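Local coordinates for PaaX domain-containing protein, C-domain protein (Mycobacterium tuberculosis, PDB 3KFW) that is of unestablished function but probably acts as a DNA-binding transcriptional regulator of the PaaX type, at residues Val192-Thr197 with Ala213-Ala218; Val12-His17 with Asp221-Met226; Gly86-Leu91 with Asp153-Leu158. All coordinates share one frame; numbering follows the deposited sequence.

Interaction 1. Residues Val192-Thr197 with Ala213-Ala218; sequences VRHLLT and AGLRAA
Leu195 lays its methyl CD2 over one face of the Arg216 guanidinium, near the centre of that flat group and 3.9 Å above its plane. The arginine chain is extended from CG to NE, and this length brings its end back to Leu195 although its CB does not aim there. With its face against a leucine, the guanidinium leaves its N-H groups to polar partners: NH2 forms a salt bridge with Asp198, and NE bonds to the backbone O of Met77. These two partners would fix the rotation of the group. The same Leu195 CD2 also rests on Leu215, 4.0 Å from its CB, so this one methyl meets both Leu215 and Arg216 of helix 212-234. Leu215 CD1 lies in the plane of the imidazole at its edge, 3.9 Å from His194 CD2. A carbon edge suits a methyl group, while the polar NE2 bonds to the Trp164 oxygen and the ring stacks on the Trp164 indole. The carbonyl O of His194 accepts from Thr197 N and, at 3.0 Å, from Thr197 OG1, which also bonds to Trp164 NE1. Two buried leucines meeting between helices 181-195 and 212-234, with Arg216 and His194 beside them, make a helix-helix packing contact inside the PaaX-like C-terminal domain.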
ATOM      1  N   VAL A 192      24.101  -1.376  23.942  1.00 33.45           N
ATOM      2  CA  VAL A 192      24.353  -2.223  22.816  1.00 32.95           C
ATOM      3  C   VAL A 192      23.057  -2.370  22.061  1.00 33.41           C
ATOM      4  O   VAL A 192      23.068  -2.242  20.841  1.00 33.71           O
ATOM      5  CB  VAL A 192      24.934  -3.600  23.216  1.00 32.40           C
ATOM      6  CG1 VAL A 192      24.793  -4.631  22.079  1.00 29.71           C
ATOM      7  CG2 VAL A 192      26.372  -3.436  23.560  1.00 34.20           C
ATOM      8  N   ARG A 193      21.953  -2.643  22.765  1.00 34.11           N
ATOM      9  CA  ARG A 193      20.622  -2.777  22.103  1.00 35.66           C
ATOM     10  C   ARG A 193      20.202  -1.472  21.421  1.00 34.98           C
ATOM     11  O   ARG A 193      19.558  -1.483  20.391  1.00 34.97           O
ATOM     12  CB  ARG A 193      19.524  -3.270  23.068  1.00 35.63           C
ATOM     13  CG  ARG A 193      19.676  -4.764  23.394  1.00 38.81           C
ATOM     14  CD  ARG A 193      18.532  -5.289  24.270  1.00 43.91           C
ATOM     15  NE  ARG A 193      18.840  -5.217  25.712  1.00 45.68           N
ATOM     16  CZ  ARG A 193      18.300  -4.324  26.550  1.00 43.37           C
ATOM     17  NH1 ARG A 193      17.431  -3.437  26.083  1.00 39.17           N
ATOM     18  NH2 ARG A 193      18.633  -4.327  27.849  1.00 41.54           N
ATOM     19  N   HIS A 194      20.601  -0.351  21.994  1.00 34.63           N
ATOM     20  CA  HIS A 194      20.293   0.895  21.381  1.00 34.95           C
ATOM     21  C   HIS A 194      21.138   1.164  20.119  1.00 35.00           C
ATOM     22  O   HIS A 194      20.603   1.629  19.104  1.00 36.29           O
ATOM     23  CB  HIS A 194      20.408   2.031  22.383  1.00 35.09           C
ATOM     24  CG  HIS A 194      19.680   3.260  21.961  1.00 34.11           C
ATOM     25  ND1 HIS A 194      18.383   3.226  21.496  1.00 34.41           N
ATOM     26  CD2 HIS A 194      20.060   4.556  21.926  1.00 32.15           C
ATOM     27  CE1 HIS A 194      17.980   4.456  21.227  1.00 30.93           C
ATOM     28  NE2 HIS A 194      18.978   5.281  21.484  1.00 32.83           N
ATOM     29  N   LEU A 195      22.424   0.891  20.164  1.00 33.61           N
ATOM     30  CA  LEU A 195      23.250   1.060  18.964  1.00 34.04           C
ATOM     31  C   LEU A 195      22.814   0.190  17.766  1.00 34.99           C
ATOM     32  O   LEU A 195      22.953   0.601  16.600  1.00 36.16           O
ATOM     33  CB  LEU A 195      24.712   0.823  19.288  1.00 32.27           C
ATOM     34  CG  LEU A 195      25.262   1.852  20.282  1.00 31.72           C
ATOM     35  CD1 LEU A 195      26.551   1.395  20.953  1.00 30.34           C
ATOM     36  CD2 LEU A 195      25.460   3.199  19.601  1.00 31.39           C
ATOM     37  N   LEU A 196      22.260  -0.989  18.064  1.00 35.01           N
ATOM     38  CA  LEU A 196      21.843  -1.956  17.057  1.00 35.09           C
ATOM     39  C   LEU A 196      20.873  -1.317  16.101  1.00 35.08           C
ATOM     40  O   LEU A 196      20.810  -1.731  14.923  1.00 35.68           O
ATOM     41  CB  LEU A 196      21.185  -3.189  17.699  1.00 34.92           C
ATOM     42  CG  LEU A 196      22.096  -4.328  18.219  1.00 36.13           C
ATOM     43  CD1 LEU A 196      21.197  -5.468  18.710  1.00 35.92           C
ATOM     44  CD2 LEU A 196      23.070  -4.841  17.172  1.00 34.63           C
ATOM     45  N   THR A 197      20.124  -0.333  16.624  1.00 33.86           N
ATOM     46  CA  THR A 197      19.134   0.407  15.864  1.00 32.96           C
ATOM     47  C   THR A 197      19.666   1.716  15.309  1.00 32.88           C
ATOM     48  O   THR A 197      18.892   2.482  14.740  1.00 32.76           O
ATOM     49  CB  THR A 197      17.824   0.741  16.684  1.00 33.44           C
ATOM     50  OG1 THR A 197      18.053   1.843  17.542  1.00 30.86           O
ATOM     51  CG2 THR A 197      17.279  -0.477  17.511  1.00 32.15           C
ATOM     52  N   ALA A 213      28.435   8.743  19.326  1.00 33.01           N
ATOM     53  CA  ALA A 213      29.834   8.700  19.769  1.00 32.39           C
ATOM     54  C   ALA A 213      29.979   8.545  21.299  1.00 32.94           C
ATOM     55  O   ALA A 213      30.854   7.774  21.797  1.00 31.67           O
ATOM     56  CB  ALA A 213      30.575   9.930  19.277  1.00 29.92           C
ATOM     57  N   GLY A 214      29.132   9.294  22.024  1.00 33.09           N
ATOM     58  CA  GLY A 214      29.025   9.192  23.478  1.00 33.27           C
ATOM     59  C   GLY A 214      28.668   7.763  23.862  1.00 34.03           C
ATOM     60  O   GLY A 214      29.263   7.199  24.789  1.00 33.69           O
ATOM     61  N   LEU A 215      27.708   7.160  23.147  1.00 34.08           N
ATOM     62  CA  LEU A 215      27.255   5.796  23.495  1.00 34.32           C
ATOM     63  C   LEU A 215      28.333   4.733  23.193  1.00 34.09           C
ATOM     64  O   LEU A 215      28.590   3.884  24.013  1.00 35.04           O
ATOM     65  CB  LEU A 215      25.909   5.467  22.847  1.00 34.35           C
ATOM     66  CG  LEU A 215      24.619   6.168  23.346  1.00 33.62           C
ATOM     67  CD1 LEU A 215      23.539   6.174  22.276  1.00 27.42           C
ATOM     68  CD2 LEU A 215      24.066   5.553  24.616  1.00 32.80           C
ATOM     69  N   ARG A 216      29.001   4.818  22.043  1.00 33.79           N
ATOM     70  CA  ARG A 216      30.167   3.978  21.739  1.00 32.65           C
ATOM     71  C   ARG A 216      31.330   4.098  22.747  1.00 32.81           C
ATOM     72  O   ARG A 216      31.868   3.046  23.170  1.00 34.66           O
ATOM     73  CB  ARG A 216      30.674   4.228  20.306  1.00 32.16           C
ATOM     74  CG  ARG A 216      29.788   3.613  19.292  1.00 30.86           C
ATOM     75  CD  ARG A 216      30.087   4.021  17.865  1.00 31.38           C
ATOM     76  NE  ARG A 216      28.999   3.463  17.069  1.00 33.15           N
ATOM     77  CZ  ARG A 216      27.964   4.175  16.604  1.00 32.56           C
ATOM     78  NH1 ARG A 216      27.946   5.493  16.808  1.00 25.24           N
ATOM     79  NH2 ARG A 216      26.969   3.567  15.926  1.00 27.27           N
ATOM     80  N   ALA A 217      31.729   5.321  23.119  1.00 31.68           N
ATOM     81  CA  ALA A 217      32.789   5.548  24.141  1.00 31.60           C
ATOM     82  C   ALA A 217      32.465   4.899  25.505  1.00 31.67           C
ATOM     83  O   ALA A 217      33.340   4.268  26.130  1.00 31.82           O
ATOM     84  CB  ALA A 217      33.120   7.037  24.312  1.00 29.94           C
ATOM     85  N   ALA A 218      31.205   5.013  25.927  1.00 31.44           N
ATOM     86  CA  ALA A 218      30.762   4.489  27.199  1.00 31.41           C
ATOM     87  C   ALA A 218      30.747   2.975  27.147  1.00 32.46           C
ATOM     88  O   ALA A 218      31.099   2.314  28.132  1.00 33.38           O
ATOM     89  CB  ALA A 218      29.393   5.006  27.520  1.00 31.60           C
TER

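Interaction 2. Residues Val12-His17 with Asp221-Met226; sequences VLLGAH and DFATAM
Val12 meets Met226 at the end of helix 5-13, the first helix of the N-terminal winged helix-turn-helix domain, where that domain leans on the long C-terminal helix 212-234. The CB of Val12 points away from helix 212-234, yet its branching leaves one methyl in contact: CG1 lies anti to the backbone N (chi1 170°), and CG2 is therefore set beside that N, 3.8 Å from the terminal methyl CE of Met226. The latter is selenomethionine in the crystal, and its chain bends at both chi2 and chi3 as it carries CE to the valine. A flexible, unbranched side chain suits a place where it must follow a beta-branched neighbour. Val12 also packs on Leu29, so it belongs to the core of the winged-helix domain as well as to its border. Leu13, next in line, points away from helix 212-234 and packs on Leu26 and Leu62. Leu14 points at that helix and touches Gln70 as well. Opposite it stands Ala223, small enough to let the leucine approach, with CB 4.5 Å from Leu14 CD2. The backbone oxygens of Val12 and Leu14 both bond to NH2 of Arg230, one turn beyond Met226, which adds a polar clasp to an otherwise apolar seam. Gly15 follows with a positive phi of 78°, a conformation easily reached without a side chain, and the turn beyond the helix closes where Ala16 N donates to the carbonyl O of Leu13 at 2.8 Å.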
ATOM      1  N   VAL A  12      32.481 -11.259  30.848  1.00 38.04           N
ATOM      2  CA  VAL A  12      33.739 -11.425  31.553  1.00 38.81           C
ATOM      3  C   VAL A  12      34.839 -11.946  30.605  1.00 39.95           C
ATOM      4  O   VAL A  12      36.024 -11.632  30.767  1.00 41.09           O
ATOM      5  CB  VAL A  12      33.522 -12.319  32.809  1.00 39.37           C
ATOM      6  CG1 VAL A  12      34.836 -12.726  33.426  1.00 39.37           C
ATOM      7  CG2 VAL A  12      32.629 -11.556  33.863  1.00 36.43           C
ATOM      8  N   LEU A  13      34.442 -12.705  29.586  1.00 39.96           N
ATOM      9  CA  LEU A  13      35.386 -13.196  28.602  1.00 41.33           C
ATOM     10  C   LEU A  13      35.616 -12.298  27.383  1.00 41.42           C
ATOM     11  O   LEU A  13      36.490 -12.551  26.578  1.00 43.44           O
ATOM     12  CB  LEU A  13      35.091 -14.688  28.212  1.00 40.69           C
ATOM     13  CG  LEU A  13      35.106 -15.638  29.425  1.00 40.83           C
ATOM     14  CD1 LEU A  13      34.564 -16.993  29.068  1.00 37.99           C
ATOM     15  CD2 LEU A  13      36.540 -15.740  29.965  1.00 38.36           C
ATOM     16  N   LEU A  14      34.857 -11.243  27.252  1.00 42.90           N
ATOM     17  CA  LEU A  14      35.059 -10.280  26.167  1.00 43.81           C
ATOM     18  C   LEU A  14      36.548  -9.960  25.917  1.00 43.34           C
ATOM     19  O   LEU A  14      37.274  -9.453  26.809  1.00 41.85           O
ATOM     20  CB  LEU A  14      34.248  -9.026  26.481  1.00 44.29           C
ATOM     21  CG  LEU A  14      33.293  -8.448  25.436  1.00 47.84           C
ATOM     22  CD1 LEU A  14      32.401  -9.499  24.754  1.00 50.55           C
ATOM     23  CD2 LEU A  14      32.411  -7.389  26.153  1.00 50.30           C
ATOM     24  N   GLY A  15      36.997 -10.339  24.708  1.00 43.51           N
ATOM     25  CA  GLY A  15      38.343 -10.070  24.231  1.00 42.62           C
ATOM     26  C   GLY A  15      39.407 -10.988  24.805  1.00 43.37           C
ATOM     27  O   GLY A  15      40.594 -10.775  24.544  1.00 43.35           O
ATOM     28  N   ALA A  16      39.008 -12.001  25.595  1.00 43.49           N
ATOM     29  CA  ALA A  16      39.993 -12.980  26.167  1.00 43.21           C
ATOM     30  C   ALA A  16      40.586 -13.821  25.062  1.00 42.99           C
ATOM     31  O   ALA A  16      41.819 -13.868  24.912  1.00 44.19           O
ATOM     32  CB  ALA A  16      39.372 -13.863  27.192  1.00 41.99           C
ATOM     33  N   HIS A  17      39.698 -14.432  24.265  1.00 41.93           N
ATOM     34  CA  HIS A  17      40.082 -15.358  23.197  1.00 41.12           C
ATOM     35  C   HIS A  17      41.331 -14.868  22.424  1.00 39.81           C
ATOM     36  O   HIS A  17      41.357 -13.739  21.994  1.00 41.03           O
ATOM     37  CB  HIS A  17      38.911 -15.627  22.258  1.00 39.89           C
ATOM     38  CG  HIS A  17      39.079 -16.880  21.466  1.00 43.72           C
ATOM     39  ND1 HIS A  17      39.905 -16.956  20.356  1.00 46.00           N
ATOM     40  CD2 HIS A  17      38.569 -18.125  21.642  1.00 42.97           C
ATOM     41  CE1 HIS A  17      39.871 -18.183  19.866  1.00 43.21           C
ATOM     42  NE2 HIS A  17      39.074 -18.915  20.632  1.00 45.49           N
ATOM     43  N   ASP A 221      34.393   1.930  27.097  1.00 30.45           N
ATOM     44  CA  ASP A 221      34.938   2.094  28.477  1.00 30.84           C
ATOM     45  C   ASP A 221      34.565   0.940  29.407  1.00 30.15           C
ATOM     46  O   ASP A 221      35.389   0.451  30.200  1.00 30.34           O
ATOM     47  CB  ASP A 221      34.529   3.428  29.114  1.00 31.00           C
ATOM     48  CG  ASP A 221      35.320   4.592  28.554  1.00 33.46           C
ATOM     49  OD1 ASP A 221      36.336   4.332  27.886  1.00 37.80           O
ATOM     50  OD2 ASP A 221      34.936   5.770  28.747  1.00 37.05           O
ATOM     51  N   PHE A 222      33.311   0.513  29.310  1.00 29.38           N
ATOM     52  CA  PHE A 222      32.881  -0.631  30.062  1.00 28.96           C
ATOM     53  C   PHE A 222      33.594  -1.919  29.592  1.00 28.78           C
ATOM     54  O   PHE A 222      34.066  -2.645  30.414  1.00 28.54           O
ATOM     55  CB  PHE A 222      31.373  -0.754  30.073  1.00 27.80           C
ATOM     56  CG  PHE A 222      30.872  -2.117  30.505  1.00 28.40           C
ATOM     57  CD1 PHE A 222      30.633  -2.391  31.858  1.00 24.22           C
ATOM     58  CD2 PHE A 222      30.618  -3.127  29.534  1.00 30.74           C
ATOM     59  CE1 PHE A 222      30.141  -3.620  32.247  1.00 27.91           C
ATOM     60  CE2 PHE A 222      30.144  -4.404  29.898  1.00 29.34           C
ATOM     61  CZ  PHE A 222      29.900  -4.652  31.267  1.00 31.40           C
ATOM     62  N   ALA A 223      33.686  -2.175  28.288  1.00 29.72           N
ATOM     63  CA  ALA A 223      34.470  -3.321  27.768  1.00 30.90           C
ATOM     64  C   ALA A 223      35.945  -3.309  28.246  1.00 31.33           C
ATOM     65  O   ALA A 223      36.496  -4.358  28.579  1.00 31.81           O
ATOM     66  CB  ALA A 223      34.409  -3.408  26.234  1.00 30.20           C
ATOM     67  N   THR A 224      36.548  -2.124  28.308  1.00 31.84           N
ATOM     68  CA  THR A 224      37.906  -1.952  28.804  1.00 32.30           C
ATOM     69  C   THR A 224      38.026  -2.284  30.295  1.00 33.07           C
ATOM     70  O   THR A 224      38.942  -3.030  30.679  1.00 34.11           O
ATOM     71  CB  THR A 224      38.452  -0.519  28.508  1.00 32.12           C
ATOM     72  OG1 THR A 224      38.283  -0.245  27.124  1.00 32.33           O
ATOM     73  CG2 THR A 224      39.927  -0.408  28.827  1.00 30.18           C
ATOM     74  N   ALA A 225      37.132  -1.744  31.127  1.00 33.46           N
ATOM     75  CA  ALA A 225      37.121  -2.070  32.572  1.00 34.04           C
ATOM     76  C   ALA A 225      36.942  -3.563  32.815  1.00 34.64           C
ATOM     77  O   ALA A 225      37.544  -4.127  33.741  1.00 35.09           O
ATOM     78  CB  ALA A 225      36.039  -1.279  33.324  1.00 33.97           C
HETATM   79  N   MSE A 226      36.120  -4.184  31.968  1.00 35.22           N
HETATM   80  CA  MSE A 226      35.860  -5.627  31.980  1.00 36.68           C
HETATM   81  C   MSE A 226      37.140  -6.437  31.703  1.00 36.09           C
HETATM   82  O   MSE A 226      37.486  -7.344  32.469  1.00 36.70           O
HETATM   83  CB  MSE A 226      34.758  -5.956  30.949  1.00 37.63           C
HETATM   84  CG  MSE A 226      33.564  -6.804  31.432  1.00 40.92           C
HETATM   85 SE   MSE A 226      32.793  -6.346  33.205  1.00 47.16          SE
HETATM   86  CE  MSE A 226      33.525  -7.862  34.154  1.00 48.22           C
TER

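Interaction 3. Residues Gly86-Leu91 with Asp153-Leu158; sequences GNWHML and DLAGQL
Trp88 reaches from its strand to Leu154 and Leu158 on helix 151-158, in the Cas2-like central domain of the protein. That domain is built on a ferredoxin-like antiparallel sheet in which strand 88-93 lies between strands 122-126 and 141-147, and the helix follows the last of these strands. Strand 88-91 and helix 153-158 run at 41° to each other with their axes 12.7 Å apart at closest approach, a gap for which the large indole is a good filler; it has the greatest share of the buried surface. Leu154 supplies the main partner. Its CG stands anti to the backbone N (chi1 -176°), and from there CD2 is laid over one face of the indole, 3.9 Å from the centroid of the six-membered ring and only 8° off the ring normal, a clear CH-pi contact. A leucine methyl is apt here, because it offers weakly polarised C-H bonds to the pi cloud without bringing a polar group into a buried place. Leu158, one turn on, also comes to meet the indole and sets CD1 obliquely to the ring, 3.3 Å from Trp88 CZ3, closer than carbons normally come and doubtful in detail. Both leucines also touch Leu118 of strand 116-119, outermost within this chain, while Met124 packs against Trp88 and Leu154. The second subunit comes near as well: its Arg142 packs on Leu154 and forms a salt bridge with Asp153. Between the two leucines the small Ala155 lets the ring end come near the backbone, and Trp88 CH2 lies 4.2 Å from Ala155 CB and 3.9 Å from Ala155 N.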
ATOM      1  N   GLY A  86      25.557  12.170  -1.257  1.00 31.87           N
ATOM      2  CA  GLY A  86      24.163  12.625  -1.457  1.00 30.34           C
ATOM      3  C   GLY A  86      23.203  11.575  -1.959  1.00 29.95           C
ATOM      4  O   GLY A  86      22.001  11.852  -2.146  1.00 29.38           O
ATOM      5  N   ASN A  87      23.730  10.370  -2.182  1.00 29.77           N
ATOM      6  CA  ASN A  87      22.967   9.282  -2.759  1.00 30.11           C
ATOM      7  C   ASN A  87      22.362   8.381  -1.702  1.00 30.36           C
ATOM      8  O   ASN A  87      22.973   8.171  -0.650  1.00 31.34           O
ATOM      9  CB  ASN A  87      23.817   8.457  -3.702  1.00 30.05           C
ATOM     10  CG  ASN A  87      24.172   9.208  -4.957  1.00 32.97           C
ATOM     11  OD1 ASN A  87      23.369   9.335  -5.875  1.00 37.54           O
ATOM     12  ND2 ASN A  87      25.395   9.694  -5.013  1.00 35.12           N
ATOM     13  N   TRP A  88      21.178   7.853  -2.009  1.00 29.09           N
ATOM     14  CA  TRP A  88      20.457   6.958  -1.155  1.00 29.05           C
ATOM     15  C   TRP A  88      20.270   5.597  -1.839  1.00 29.35           C
ATOM     16  O   TRP A  88      19.990   5.518  -3.038  1.00 29.77           O
ATOM     17  CB  TRP A  88      19.060   7.558  -0.868  1.00 28.66           C
ATOM     18  CG  TRP A  88      19.127   8.824  -0.070  1.00 26.57           C
ATOM     19  CD1 TRP A  88      19.542  10.067  -0.515  1.00 21.39           C
ATOM     20  CD2 TRP A  88      18.781   8.990   1.305  1.00 23.03           C
ATOM     21  NE1 TRP A  88      19.458  10.978   0.492  1.00 18.09           N
ATOM     22  CE2 TRP A  88      18.997  10.363   1.623  1.00 22.05           C
ATOM     23  CE3 TRP A  88      18.272   8.138   2.279  1.00 21.15           C
ATOM     24  CZ2 TRP A  88      18.765  10.890   2.903  1.00 21.09           C
ATOM     25  CZ3 TRP A  88      18.004   8.651   3.540  1.00 24.59           C
ATOM     26  CH2 TRP A  88      18.285  10.035   3.854  1.00 22.48           C
ATOM     27  N   HIS A  89      20.417   4.525  -1.074  1.00 28.81           N
ATOM     28  CA  HIS A  89      19.945   3.224  -1.509  1.00 28.64           C
ATOM     29  C   HIS A  89      18.445   3.185  -1.364  1.00 28.40           C
ATOM     30  O   HIS A  89      17.918   3.636  -0.350  1.00 28.50           O
ATOM     31  CB  HIS A  89      20.585   2.101  -0.683  1.00 27.79           C
ATOM     32  CG  HIS A  89      22.007   1.821  -1.070  1.00 30.65           C
ATOM     33  ND1 HIS A  89      22.941   1.294  -0.191  1.00 29.38           N
ATOM     34  CD2 HIS A  89      22.657   2.016  -2.247  1.00 28.36           C
ATOM     35  CE1 HIS A  89      24.086   1.147  -0.824  1.00 29.13           C
ATOM     36  NE2 HIS A  89      23.940   1.575  -2.068  1.00 29.97           N
HETATM   37  N   MSE A  90      17.758   2.624  -2.353  1.00 28.46           N
HETATM   38  CA  MSE A  90      16.301   2.529  -2.312  1.00 28.25           C
HETATM   39  C   MSE A  90      15.797   1.155  -2.666  1.00 27.60           C
HETATM   40  O   MSE A  90      16.096   0.590  -3.708  1.00 28.58           O
HETATM   41  CB  MSE A  90      15.686   3.533  -3.254  1.00 28.65           C
HETATM   42  CG  MSE A  90      14.286   3.936  -2.845  1.00 34.10           C
HETATM   43 SE   MSE A  90      13.688   5.456  -3.928  1.00 44.94          SE
HETATM   44  CE  MSE A  90      12.635   4.244  -5.006  1.00 40.05           C
ATOM     45  N   LEU A  91      15.003   0.602  -1.790  1.00 26.69           N
ATOM     46  CA  LEU A  91      14.475  -0.682  -2.047  1.00 25.54           C
ATOM     47  C   LEU A  91      12.944  -0.573  -2.048  1.00 25.39           C
ATOM     48  O   LEU A  91      12.365  -0.208  -1.061  1.00 25.09           O
ATOM     49  CB  LEU A  91      14.987  -1.669  -0.993  1.00 25.01           C
ATOM     50  CG  LEU A  91      16.492  -1.955  -0.913  1.00 23.97           C
ATOM     51  CD1 LEU A  91      16.774  -2.822   0.370  1.00 23.96           C
ATOM     52  CD2 LEU A  91      17.004  -2.652  -2.137  1.00 19.97           C
ATOM     53  N   ASP A 153      16.006  16.395   6.062  1.00 28.01           N
ATOM     54  CA  ASP A 153      14.614  16.348   6.333  1.00 27.82           C
ATOM     55  C   ASP A 153      14.119  14.938   6.072  1.00 26.81           C
ATOM     56  O   ASP A 153      13.462  14.357   6.935  1.00 26.35           O
ATOM     57  CB  ASP A 153      13.820  17.368   5.515  1.00 28.22           C
ATOM     58  CG  ASP A 153      12.382  17.361   5.910  1.00 32.08           C
ATOM     59  OD1 ASP A 153      12.150  17.356   7.135  1.00 36.37           O
ATOM     60  OD2 ASP A 153      11.483  17.292   5.047  1.00 38.25           O
ATOM     61  N   LEU A 154      14.424  14.393   4.888  1.00 25.83           N
ATOM     62  CA  LEU A 154      14.167  12.969   4.618  1.00 25.38           C
ATOM     63  C   LEU A 154      14.622  12.062   5.807  1.00 24.52           C
ATOM     64  O   LEU A 154      13.795  11.373   6.435  1.00 23.84           O
ATOM     65  CB  LEU A 154      14.854  12.563   3.315  1.00 26.34           C
ATOM     66  CG  LEU A 154      14.584  11.127   2.871  1.00 28.16           C
ATOM     67  CD1 LEU A 154      13.107  11.002   2.894  1.00 30.99           C
ATOM     68  CD2 LEU A 154      15.095  10.925   1.470  1.00 29.14           C
ATOM     69  N   ALA A 155      15.904  12.129   6.162  1.00 22.77           N
ATOM     70  CA  ALA A 155      16.406  11.372   7.327  1.00 23.18           C
ATOM     71  C   ALA A 155      15.483  11.492   8.533  1.00 22.89           C
ATOM     72  O   ALA A 155      15.136  10.483   9.132  1.00 23.25           O
ATOM     73  CB  ALA A 155      17.920  11.740   7.693  1.00 21.93           C
ATOM     74  N   GLY A 156      15.039  12.711   8.847  1.00 22.57           N
ATOM     75  CA  GLY A 156      14.131  12.954   9.986  1.00 22.48           C
ATOM     76  C   GLY A 156      12.741  12.348   9.825  1.00 23.24           C
ATOM     77  O   GLY A 156      11.984  12.203  10.804  1.00 21.76           O
ATOM     78  N   GLN A 157      12.427  11.976   8.584  1.00 23.95           N
ATOM     79  CA  GLN A 157      11.110  11.418   8.197  1.00 25.86           C
ATOM     80  C   GLN A 157      11.146   9.849   8.194  1.00 25.66           C
ATOM     81  O   GLN A 157      10.207   9.207   8.623  1.00 25.11           O
ATOM     82  CB  GLN A 157      10.742  12.007   6.820  1.00 26.62           C
ATOM     83  CG  GLN A 157       9.315  12.372   6.532  1.00 30.66           C
ATOM     84  CD  GLN A 157       8.686  13.348   7.552  1.00 33.94           C
ATOM     85  OE1 GLN A 157       9.238  14.410   7.867  1.00 26.97           O
ATOM     86  NE2 GLN A 157       7.519  12.953   8.081  1.00 33.21           N
ATOM     87  N   LEU A 158      12.275   9.262   7.774  1.00 25.63           N
ATOM     88  CA  LEU A 158      12.531   7.848   7.847  1.00 24.40           C
ATOM     89  C   LEU A 158      12.754   7.321   9.273  1.00 26.05           C
ATOM     90  O   LEU A 158      12.327   6.204   9.617  1.00 25.75           O
ATOM     91  CB  LEU A 158      13.774   7.561   7.032  1.00 24.10           C
ATOM     92  CG  LEU A 158      13.848   7.896   5.550  1.00 24.02           C
ATOM     93  CD1 LEU A 158      15.257   7.711   5.109  1.00 22.79           C
ATOM     94  CD2 LEU A 158      12.894   7.036   4.705  1.00 24.01           C
TER

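Helix 212-234 is shared by interaction 1 and interaction 2, whose centres lie 16 Å apart: its first turns, 213-218, meet residues 192-197, and the next, 221-226, meet the winged-helix domain while still packing on helix 181-195. A single long helix thus connects two family regions. Interaction 3 belongs to the Cas2-like domain and stands apart, its centre 22 Å from that of interaction 1, with about 9 Å between nearest atoms, and 36 Å from that of interaction 2, on the opposite side of the chain's centre. Interaction 2 joins distant parts of the sequence, and both other contacts fall within the span it closes. Of the three, interaction 3 alone is touched by other subunits.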